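Local coordinates for protein type-2 restriction enzyme AgeI (Thalassobius gelatinovorus, PDB 5DWA) that recognises the double-stranded DNA sequence 5'-ACCGGT-3' as a type II restriction endonuclease and, acting as a dimer, cleaves it after the first A, at residues L3-G8 and G207-R212; V15-V20 and H68-R73; Q26-Y31 and T55-D60. All coordinates share one frame; numbering follows the deposited sequence.

Interaction 1: L3-G8 and G207-R212; sequences LDLDFG and GDLVNR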
loop_
_atom_site.group_PDB
_atom_site.type_symbol
_atom_site.label_atom_id
_atom_site.label_comp_id
_atom_site.label_asym_id
_atom_site.label_seq_id
_atom_site.Cartn_x
_atom_site.Cartn_y
_atom_site.Cartn_z
ATOM N N LEU A 3 -20.406 19.241 11.158
ATOM C CA LEU A 3 -19.818 19.366 9.833
ATOM C C LEU A 3 -20.754 18.840 8.762
ATOM O O LEU A 3 -21.319 17.761 8.903
ATOM C CB LEU A 3 -18.489 18.615 9.764
ATOM C CG LEU A 3 -17.216 19.453 9.823
ATOM C CD1 LEU A 3 -16.001 18.544 9.715
ATOM C CD2 LEU A 3 -17.208 20.493 8.719
ATOM N N ASP A 4 -20.911 19.605 7.688
ATOM C CA ASP A 4 -21.692 19.157 6.546
ATOM C C ASP A 4 -20.743 18.758 5.429
ATOM O O ASP A 4 -19.990 19.583 4.914
ATOM C CB ASP A 4 -22.650 20.252 6.078
ATOM C CG ASP A 4 -23.564 20.730 7.184
ATOM O OD1 ASP A 4 -23.933 19.907 8.048
ATOM O OD2 ASP A 4 -23.904 21.933 7.195
ATOM N N LEU A 5 -20.771 17.484 5.061
ATOM C CA LEU A 5 -19.821 16.966 4.087
ATOM C C LEU A 5 -20.489 16.672 2.760
ATOM O O LEU A 5 -21.447 15.907 2.695
ATOM C CB LEU A 5 -19.144 15.704 4.619
ATOM C CG LEU A 5 -18.493 15.834 5.999
ATOM C CD1 LEU A 5 -17.797 14.537 6.378
ATOM C CD2 LEU A 5 -17.542 17.022 6.052
ATOM N N ASP A 6 -19.969 17.285 1.703
ATOM C CA ASP A 6 -20.482 17.058 0.361
ATOM C C ASP A 6 -19.864 15.796 -0.220
ATOM O O ASP A 6 -18.679 15.770 -0.551
ATOM C CB ASP A 6 -20.186 18.259 -0.537
ATOM C CG ASP A 6 -21.134 18.357 -1.721
ATOM O OD1 ASP A 6 -21.596 17.309 -2.220
ATOM O OD2 ASP A 6 -21.420 19.496 -2.148
ATOM N N PHE A 7 -20.671 14.747 -0.340
ATOM C CA PHE A 7 -20.215 13.508 -0.957
ATOM C C PHE A 7 -20.525 13.520 -2.452
ATOM O O PHE A 7 -20.354 12.513 -3.135
ATOM C CB PHE A 7 -20.862 12.285 -0.285
ATOM C CG PHE A 7 -20.175 11.848 0.986
ATOM C CD1 PHE A 7 -20.350 10.562 1.478
ATOM C CD2 PHE A 7 -19.356 12.720 1.686
ATOM C CE1 PHE A 7 -19.719 10.158 2.638
ATOM C CE2 PHE A 7 -18.722 12.319 2.849
ATOM C CZ PHE A 7 -18.906 11.035 3.323
ATOM N N GLY A 8 -20.974 14.667 -2.953
ATOM C CA GLY A 8 -21.292 14.822 -4.359
ATOM C C GLY A 8 -22.667 14.301 -4.725
ATOM O O GLY A 8 -23.279 13.557 -3.962
ATOM N N GLY A 207 -20.362 3.175 7.468
ATOM C CA GLY A 207 -20.224 3.518 8.869
ATOM C C GLY A 207 -20.781 4.890 9.179
ATOM O O GLY A 207 -21.563 5.445 8.398
ATOM N N ASP A 208 -20.373 5.442 10.320
ATOM C CA ASP A 208 -20.937 6.689 10.826
ATOM C C ASP A 208 -19.966 7.869 10.812
ATOM O O ASP A 208 -20.193 8.866 11.498
ATOM C CB ASP A 208 -21.468 6.473 12.252
ATOM C CG ASP A 208 -20.365 6.161 13.262
ATOM O OD1 ASP A 208 -19.177 6.080 12.876
ATOM O OD2 ASP A 208 -20.702 5.988 14.451
ATOM N N LEU A 209 -18.881 7.733 10.049
ATOM C CA LEU A 209 -17.873 8.790 9.860
ATOM C C LEU A 209 -17.077 9.180 11.105
ATOM O O LEU A 209 -16.226 10.059 11.035
ATOM C CB LEU A 209 -18.512 10.061 9.287
ATOM C CG LEU A 209 -18.687 10.134 7.769
ATOM C CD1 LEU A 209 -19.656 11.255 7.410
ATOM C CD2 LEU A 209 -17.349 10.337 7.060
ATOM N N VAL A 210 -17.337 8.539 12.236
ATOM C CA VAL A 210 -16.566 8.838 13.431
ATOM C C VAL A 210 -15.165 8.245 13.278
ATOM O O VAL A 210 -14.999 7.069 12.977
ATOM C CB VAL A 210 -17.254 8.305 14.703
ATOM C CG1 VAL A 210 -16.446 8.660 15.938
ATOM C CG2 VAL A 210 -18.660 8.901 14.811
ATOM N N ASN A 211 -14.161 9.084 13.488
ATOM C CA ASN A 211 -12.776 8.732 13.219
ATOM C C ASN A 211 -12.129 7.986 14.390
ATOM O O ASN A 211 -11.400 8.571 15.196
ATOM C CB ASN A 211 -12.041 10.022 12.868
ATOM C CG ASN A 211 -10.556 9.834 12.650
ATOM O OD1 ASN A 211 -10.091 8.755 12.291
ATOM N ND2 ASN A 211 -9.807 10.905 12.855
ATOM N N ARG A 212 -12.406 6.687 14.465
ATOM C CA ARG A 212 -12.011 5.888 15.613
ATOM C C ARG A 212 -10.615 5.295 15.473
ATOM O O ARG A 212 -10.079 4.740 16.426
ATOM C CB ARG A 212 -13.029 4.765 15.846
ATOM C CG ARG A 212 -14.414 5.293 16.145
ATOM C CD ARG A 212 -15.367 4.187 16.545
ATOM N NE ARG A 212 -16.652 4.760 16.934
ATOM C CZ ARG A 212 -17.627 5.046 16.077
ATOM N NH1 ARG A 212 -17.480 4.785 14.785
ATOM N NH2 ARG A 212 -18.759 5.586 16.512
#

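Interaction 2: V15-V20 and H68-R73; sequences VMLDNV and HHVLYR. With nucleotides of chain C.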
loop_
_atom_site.group_PDB
_atom_site.type_symbol
_atom_site.label_atom_id
_atom_site.label_comp_id
_atom_site.label_asym_id
_atom_site.label_seq_id
_atom_site.Cartn_x
_atom_site.Cartn_y
_atom_site.Cartn_z
ATOM N N VAL A 15 -21.076 14.937 10.400
ATOM C CA VAL A 15 -20.269 14.357 11.456
ATOM C C VAL A 15 -19.987 15.481 12.444
ATOM O O VAL A 15 -19.869 16.644 12.054
ATOM C CB VAL A 15 -18.955 13.723 10.913
ATOM C CG1 VAL A 15 -18.023 14.791 10.362
ATOM C CG2 VAL A 15 -18.258 12.905 12.002
ATOM N N MET A 16 -19.900 15.154 13.727
ATOM C CA MET A 16 -19.616 16.178 14.725
ATOM C C MET A 16 -18.116 16.408 14.868
ATOM O O MET A 16 -17.340 15.462 15.004
ATOM C CB MET A 16 -20.226 15.799 16.075
ATOM C CG MET A 16 -21.745 15.702 16.049
ATOM S SD MET A 16 -22.533 17.246 15.549
ATOM C CE MET A 16 -21.953 18.341 16.840
ATOM N N LEU A 17 -17.727 17.677 14.825
ATOM C CA LEU A 17 -16.340 18.089 14.945
ATOM C C LEU A 17 -16.185 18.862 16.250
ATOM O O LEU A 17 -16.393 20.081 16.298
ATOM C CB LEU A 17 -15.921 18.934 13.742
ATOM C CG LEU A 17 -14.465 19.394 13.693
ATOM C CD1 LEU A 17 -13.541 18.187 13.538
ATOM C CD2 LEU A 17 -14.256 20.401 12.567
ATOM N N ASP A 18 -15.843 18.130 17.307
ATOM C CA ASP A 18 -15.765 18.672 18.661
ATOM C C ASP A 18 -14.686 19.731 18.820
ATOM O O ASP A 18 -13.603 19.618 18.245
ATOM C CB ASP A 18 -15.513 17.543 19.662
ATOM C CG ASP A 18 -16.541 16.439 19.565
ATOM O OD1 ASP A 18 -17.747 16.757 19.511
ATOM O OD2 ASP A 18 -16.145 15.255 19.539
ATOM N N ASN A 19 -14.998 20.754 19.616
ATOM C CA ASN A 19 -14.075 21.846 19.933
ATOM C C ASN A 19 -13.551 22.588 18.710
ATOM O O ASN A 19 -12.408 23.050 18.684
ATOM C CB ASN A 19 -12.916 21.320 20.778
ATOM C CG ASN A 19 -13.367 20.899 22.162
ATOM O OD1 ASN A 19 -13.781 21.735 22.969
ATOM N ND2 ASN A 19 -13.322 19.604 22.434
ATOM N N VAL A 20 -14.405 22.694 17.699
ATOM C CA VAL A 20 -14.168 23.569 16.563
ATOM C C VAL A 20 -15.439 24.362 16.326
ATOM O O VAL A 20 -16.500 23.780 16.122
ATOM C CB VAL A 20 -13.804 22.794 15.282
ATOM C CG1 VAL A 20 -13.589 23.758 14.117
ATOM C CG2 VAL A 20 -12.567 21.940 15.509
ATOM N N HIS A 68 -8.475 14.824 8.950
ATOM C CA HIS A 68 -9.343 13.978 8.147
ATOM C C HIS A 68 -10.655 14.638 7.754
ATOM O O HIS A 68 -11.107 14.463 6.625
ATOM C CB HIS A 68 -9.632 12.672 8.898
ATOM C CG HIS A 68 -10.506 11.720 8.146
ATOM N ND1 HIS A 68 -10.195 11.261 6.886
ATOM C CD2 HIS A 68 -11.684 11.142 8.480
ATOM C CE1 HIS A 68 -11.146 10.441 6.473
ATOM N NE2 HIS A 68 -12.060 10.353 7.423
ATOM N N HIS A 69 -11.276 15.367 8.681
ATOM C CA HIS A 69 -12.592 15.950 8.410
ATOM C C HIS A 69 -12.505 17.380 7.891
ATOM O O HIS A 69 -13.475 17.880 7.324
ATOM C CB HIS A 69 -13.489 15.930 9.663
ATOM C CG HIS A 69 -13.943 14.562 10.069
ATOM N ND1 HIS A 69 -14.375 13.619 9.165
ATOM C CD2 HIS A 69 -14.049 13.987 11.291
ATOM C CE1 HIS A 69 -14.718 12.518 9.805
ATOM N NE2 HIS A 69 -14.531 12.715 11.099
ATOM N N VAL A 70 -11.363 18.044 8.083
ATOM C CA VAL A 70 -11.232 19.432 7.629
ATOM C C VAL A 70 -10.266 19.557 6.455
ATOM O O VAL A 70 -10.687 19.837 5.338
ATOM C CB VAL A 70 -10.775 20.371 8.769
ATOM C CG1 VAL A 70 -10.648 21.819 8.266
ATOM C CG2 VAL A 70 -11.744 20.285 9.932
ATOM N N LEU A 71 -8.975 19.323 6.692
ATOM C CA LEU A 71 -7.970 19.516 5.645
ATOM C C LEU A 71 -8.189 18.603 4.434
ATOM O O LEU A 71 -8.190 19.065 3.301
ATOM C CB LEU A 71 -6.552 19.310 6.210
ATOM C CG LEU A 71 -6.106 20.266 7.326
ATOM C CD1 LEU A 71 -4.635 20.046 7.698
ATOM C CD2 LEU A 71 -6.352 21.730 6.937
ATOM N N TYR A 72 -8.395 17.311 4.684
ATOM C CA TYR A 72 -8.709 16.361 3.617
ATOM C C TYR A 72 -9.883 16.800 2.767
ATOM O O TYR A 72 -9.819 16.809 1.541
ATOM C CB TYR A 72 -9.012 15.009 4.247
ATOM C CG TYR A 72 -9.500 13.896 3.348
ATOM C CD1 TYR A 72 -8.814 13.531 2.193
ATOM C CD2 TYR A 72 -10.597 13.133 3.725
ATOM C CE1 TYR A 72 -9.247 12.468 1.410
ATOM C CE2 TYR A 72 -11.031 12.086 2.955
ATOM C CZ TYR A 72 -10.355 11.743 1.816
ATOM O OH TYR A 72 -10.806 10.670 1.083
ATOM N N ARG A 73 -10.967 17.159 3.444
ATOM C CA ARG A 73 -12.205 17.503 2.761
ATOM C C ARG A 73 -12.070 18.773 1.942
ATOM O O ARG A 73 -12.527 18.841 0.800
ATOM C CB ARG A 73 -13.339 17.660 3.770
ATOM C CG ARG A 73 -13.740 16.363 4.425
ATOM C CD ARG A 73 -14.233 15.347 3.412
ATOM N NE ARG A 73 -14.469 14.063 4.058
ATOM C CZ ARG A 73 -14.890 12.968 3.434
ATOM N NH1 ARG A 73 -15.126 12.984 2.130
ATOM N NH2 ARG A 73 -15.063 11.853 4.119
ATOM P P DG C 8 -12.204 7.595 2.774
ATOM O OP1 DG C 8 -12.240 9.064 2.565
ATOM O OP2 DG C 8 -12.325 7.061 4.150
ATOM O "O5'" DG C 8 -13.328 6.972 1.850
ATOM C "C5'" DG C 8 -13.327 7.315 0.466
ATOM C "C4'" DG C 8 -13.726 6.129 -0.389
ATOM O "O4'" DG C 8 -12.698 5.103 -0.338
ATOM C "C3'" DG C 8 -15.017 5.459 0.017
ATOM O "O3'" DG C 8 -15.704 5.117 -1.170
ATOM C "C2'" DG C 8 -14.544 4.229 0.827
ATOM C "C1'" DG C 8 -13.243 3.870 0.141
ATOM N N9 DG C 8 -12.223 3.293 1.008
ATOM C C8 DG C 8 -11.854 3.719 2.261
ATOM N N7 DG C 8 -10.843 3.041 2.764
ATOM C C5 DG C 8 -10.502 2.156 1.752
ATOM C C6 DG C 8 -9.492 1.174 1.709
ATOM O O6 DG C 8 -8.650 0.920 2.572
ATOM N N1 DG C 8 -9.493 0.473 0.506
ATOM C C2 DG C 8 -10.367 0.693 -0.535
ATOM N N2 DG C 8 -10.217 -0.081 -1.635
ATOM N N3 DG C 8 -11.320 1.610 -0.500
ATOM C C4 DG C 8 -11.333 2.294 0.669
ATOM P P DG C 7 -5.796 8.806 4.053
ATOM O OP1 DG C 7 -6.082 10.242 4.254
ATOM O OP2 DG C 7 -5.458 7.951 5.200
ATOM O "O5'" DG C 7 -7.079 8.147 3.370
ATOM C "C5'" DG C 7 -7.590 8.645 2.156
ATOM C "C4'" DG C 7 -8.666 7.702 1.640
ATOM O "O4'" DG C 7 -8.047 6.513 1.089
ATOM C "C3'" DG C 7 -9.627 7.197 2.706
ATOM O "O3'" DG C 7 -10.876 6.997 2.111
ATOM C "C2'" DG C 7 -8.995 5.865 3.129
ATOM C "C1'" DG C 7 -8.478 5.352 1.799
ATOM N N9 DG C 7 -7.312 4.498 1.904
ATOM C C8 DG C 7 -6.547 4.251 3.021
ATOM N N7 DG C 7 -5.513 3.496 2.773
ATOM C C5 DG C 7 -5.579 3.262 1.407
ATOM C C6 DG C 7 -4.726 2.516 0.564
ATOM O O6 DG C 7 -3.691 1.906 0.865
ATOM N N1 DG C 7 -5.155 2.537 -0.754
ATOM C C2 DG C 7 -6.272 3.193 -1.207
ATOM N N2 DG C 7 -6.521 3.103 -2.516
ATOM N N3 DG C 7 -7.082 3.890 -0.429
ATOM C C4 DG C 7 -6.676 3.883 0.860
#

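Interaction 3: Q26-Y31 and T55-D60; sequences QQISDY and TEVCPD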
loop_
_atom_site.group_PDB
_atom_site.type_symbol
_atom_site.label_atom_id
_atom_site.label_comp_id
_atom_site.label_asym_id
_atom_site.label_seq_id
_atom_site.Cartn_x
_atom_site.Cartn_y
_atom_site.Cartn_z
ATOM N N GLN A 26 -13.789 28.559 9.697
ATOM C CA GLN A 26 -13.581 29.535 8.627
ATOM C C GLN A 26 -12.165 30.102 8.635
ATOM O O GLN A 26 -11.591 30.350 7.581
ATOM C CB GLN A 26 -14.605 30.674 8.728
ATOM C CG GLN A 26 -14.668 31.547 7.479
ATOM C CD GLN A 26 -15.162 30.782 6.262
ATOM O OE1 GLN A 26 -16.248 30.209 6.279
ATOM N NE2 GLN A 26 -14.361 30.765 5.204
ATOM N N GLN A 27 -11.607 30.306 9.826
ATOM C CA GLN A 27 -10.233 30.795 9.947
ATOM C C GLN A 27 -9.265 29.805 9.312
ATOM O O GLN A 27 -8.363 30.188 8.567
ATOM C CB GLN A 27 -9.850 31.018 11.411
ATOM C CG GLN A 27 -10.565 32.162 12.104
ATOM C CD GLN A 27 -10.245 32.218 13.585
ATOM O OE1 GLN A 27 -11.141 32.289 14.424
ATOM N NE2 GLN A 27 -8.959 32.182 13.912
ATOM N N ILE A 28 -9.462 28.527 9.620
ATOM C CA ILE A 28 -8.615 27.483 9.065
ATOM C C ILE A 28 -8.791 27.432 7.551
ATOM O O ILE A 28 -7.819 27.358 6.804
ATOM C CB ILE A 28 -8.944 26.115 9.685
ATOM C CG1 ILE A 28 -8.604 26.115 11.179
ATOM C CG2 ILE A 28 -8.185 24.997 8.966
ATOM C CD1 ILE A 28 -9.209 24.955 11.963
ATOM N N SER A 29 -10.042 27.489 7.106
ATOM C CA SER A 29 -10.340 27.460 5.682
ATOM C C SER A 29 -9.705 28.647 4.958
ATOM O O SER A 29 -9.122 28.486 3.887
ATOM C CB SER A 29 -11.853 27.446 5.455
ATOM O OG SER A 29 -12.150 27.282 4.080
ATOM N N ASP A 30 -9.807 29.833 5.552
ATOM C CA ASP A 30 -9.259 31.047 4.951
ATOM C C ASP A 30 -7.742 30.998 4.778
ATOM O O ASP A 30 -7.198 31.601 3.852
ATOM C CB ASP A 30 -9.628 32.280 5.784
ATOM C CG ASP A 30 -11.103 32.644 5.676
ATOM O OD1 ASP A 30 -11.790 32.103 4.785
ATOM O OD2 ASP A 30 -11.565 33.480 6.482
ATOM N N TYR A 31 -7.063 30.294 5.678
ATOM C CA TYR A 31 -5.615 30.131 5.570
ATOM C C TYR A 31 -5.258 29.078 4.523
ATOM O O TYR A 31 -4.367 29.271 3.704
ATOM C CB TYR A 31 -5.017 29.749 6.924
ATOM C CG TYR A 31 -3.532 29.475 6.881
ATOM C CD1 TYR A 31 -2.631 30.492 6.605
ATOM C CD2 TYR A 31 -3.031 28.203 7.120
ATOM C CE1 TYR A 31 -1.264 30.252 6.567
ATOM C CE2 TYR A 31 -1.667 27.953 7.083
ATOM C CZ TYR A 31 -0.792 28.981 6.805
ATOM O OH TYR A 31 0.560 28.736 6.771
ATOM N N THR A 55 -4.148 23.194 14.367
ATOM C CA THR A 55 -4.057 22.666 15.717
ATOM C C THR A 55 -3.757 23.758 16.733
ATOM O O THR A 55 -4.023 23.591 17.921
ATOM C CB THR A 55 -2.987 21.564 15.828
ATOM O OG1 THR A 55 -1.753 22.029 15.273
ATOM C CG2 THR A 55 -3.443 20.323 15.076
ATOM N N GLU A 56 -3.211 24.874 16.269
ATOM C CA GLU A 56 -2.991 25.998 17.163
ATOM C C GLU A 56 -4.267 26.834 17.290
ATOM O O GLU A 56 -4.559 27.358 18.361
ATOM C CB GLU A 56 -1.805 26.832 16.682
ATOM C CG GLU A 56 -0.470 26.123 16.942
ATOM C CD GLU A 56 0.730 26.864 16.393
ATOM O OE1 GLU A 56 0.554 27.972 15.847
ATOM O OE2 GLU A 56 1.855 26.336 16.514
ATOM N N VAL A 57 -5.049 26.921 16.215
ATOM C CA VAL A 57 -6.351 27.590 16.271
ATOM C C VAL A 57 -7.329 26.795 17.130
ATOM O O VAL A 57 -8.125 27.361 17.880
ATOM C CB VAL A 57 -6.962 27.778 14.862
ATOM C CG1 VAL A 57 -8.405 28.286 14.948
ATOM C CG2 VAL A 57 -6.111 28.716 14.043
ATOM N N CYS A 58 -7.263 25.472 17.012
ATOM C CA CYS A 58 -8.163 24.584 17.733
ATOM C C CYS A 58 -7.391 23.566 18.560
ATOM O O CYS A 58 -7.359 22.376 18.229
ATOM C CB CYS A 58 -9.096 23.867 16.758
ATOM S SG CYS A 58 -10.127 25.006 15.796
ATOM N N PRO A 59 -6.775 24.022 19.655
ATOM C CA PRO A 59 -5.897 23.138 20.431
ATOM C C PRO A 59 -6.623 22.022 21.181
ATOM O O PRO A 59 -5.975 21.051 21.578
ATOM C CB PRO A 59 -5.222 24.097 21.413
ATOM C CG PRO A 59 -6.176 25.240 21.551
ATOM C CD PRO A 59 -6.856 25.380 20.226
ATOM N N ASP A 60 -7.932 22.147 21.374
ATOM C CA ASP A 60 -8.678 21.122 22.092
ATOM C C ASP A 60 -9.367 20.150 21.147
ATOM O O ASP A 60 -9.961 19.161 21.581
ATOM C CB ASP A 60 -9.706 21.765 23.022
ATOM C CG ASP A 60 -9.058 22.553 24.138
ATOM O OD1 ASP A 60 -7.939 22.183 24.553
ATOM O OD2 ASP A 60 -9.664 23.542 24.599
#

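Interaction 1: L3-G8 and G207-R212
Leu209 carries the whole loop side of this contact, meeting Leu5 and Phe7 of strand 2-8 from a backbone in the left-handed region (phi 65°), which is uncommon for a residue other than glycine. The register is wide, 10.2 Å between CA of Leu5 and CA of Leu209, and the gap is bridged by methyls and a ring. Leu5 and Leu209 extend toward each other tip to tip, CD1 against CD1 at 3.9 Å. Phe7 approaches Leu209 from the opposite direction: its CZ lies 4.1 Å from Leu209 CD2, which sits at the ring edge, near its plane. Phe7 has two conformers, and the edge contact is described for one of them; whether the other keeps it is left open.

Asp208 ties the loop to itself around Leu209. In a salt bridge, Arg212 grips that carboxylate end-on, NH1 to OD1 and NH2 to OD2, both 2.9 Å and both on syn lone pairs. Asp208 OD1 also accepts from Val210 N at 3.1 Å, closing an Asx turn across Leu209. On the strand side, Asp6 OD1 takes Gly8 N in another Asx turn.

Leu5, Phe7 and Leu209 all touch Arg73 of helix 63-78, while Leu209 also packs on Ala13 and Val15 of strand 11-16; the contact thus joins the N-terminal hairpin and that helix to the loop between strand 191-196 and helix 223-230.

Interaction 2: V15-V20 and H68-R73
Val15, Leu17 and His69 bury the most surface where the second strand of the N-terminal beta hairpin (strands 2-8 and 11-16), with the chain just after it, packs on helix 63-78. His69 gives up the largest area. Its imidazole is a platform for Val15, whose CG1 lies 3.9 Å from the ring centroid and 4° off the ring normal, a nearly ideal CH-pi contact. Val15 achieves this with CG1 in the crowded position between its backbone N and carbonyl carbon (chi1 67°). The other methyl, CG2, reaches the same ring near NE2, 3.8 Å from that atom of His69. Replacing His69 with an alanine takes away the platform, which is likely to open a gap under Val15 and leave both of its methyls without their partner.

Two residues along, Leu17 comes nearest the helix in backbone terms, 7.8 Å from its CA to the CA of His69. With CG anti to the backbone N (chi1 -177°), its CD1 only grazes His69 CB, while CD2 lies 3.6 Å from Val70 CG2, the two side chains crossing at about a right angle. Leu17 also opens a type II beta turn that runs to Val20.

A pi-type widening of the helix spans 68-71. Beyond it, Tyr72 faces the DNA rather than the hairpin, its ring meeting Trp88. In this pre-specific complex its closest approaches to the DNA are to the sugar-phosphate backbone of chain C: Tyr72 OH donates a hydrogen bond of 2.6 Å to phosphate oxygen OP1 of DG8 of chain C, which lies at the edge of the ring, near its plane.

Interaction 3: Q26-Y31 and T55-D60
Ile28 and Val57 meet in a helix-helix contact between the consecutive helices 22-36 and 43-57, at the C-terminal end of the second. Their CA atoms are 7.6 Å apart, the closest backbone approach of the two segments, and both side chains leave the main chain toward the opposite helix. Val57 turns CG1 into the interface, placing this methyl anti to its backbone N (chi1 172°). There it lies 4.4 Å from Ile28 CG1, a loose apolar touch, with Ile28 CD1 scarcely farther away.

The same methyl of Val57 is met from a second direction by Gln27. The extended glutamine chain and the valine cross obliquely, bringing Gln27 NE2 to 4.1 Å from Val57 CG1. That separation is van der Waals contact, with the aliphatic valine offering the amide no polar partner. Gln27 has two deposited conformers, so this outer part of the contact is less certain than the Ile28 part.

Cys58, the first residue to leave helical geometry after helix 43-57, gives Ile28 a second partner across the contact. Its side chain also touches Val20, and Ile28 leans on Ala54 and on Val70 of helix 63-78, so the inner edge of the contact continues into a three-helix cluster.

On the outer side of helix 22-36, Gln26 NE2 bonds Asp30 OD1 one turn on at 2.9 Å, the oxygen lying in the glutamine amide plane but the donor standing above the carboxylate plane. Inside, Ile28 CD1, carried forward by an extended chain (chi2 165°), ends 3.9 Å from Cys58 SG.

How the interactions relate
Interactions 1 and 2 are buried and share the N-terminal hairpin. Their centres are 9 Å apart, and a probable hydrogen bond from Leu3 N to Val15 O, 2.8 Å, ties the strands on which they lie. Interaction 3 is only partly buried, with Gln27 at its exposed margin; its centre is 11 Å from that of interaction 2 but 19 Å from that of interaction 1, which it does not touch. Helix 63-78 forms one side of interaction 2 and also borders the other two. Chemically, aliphatic contacts recur throughout, joined by a phenyl edge in interaction 1, an imidazole face in interaction 2 and a thiol in interaction 3.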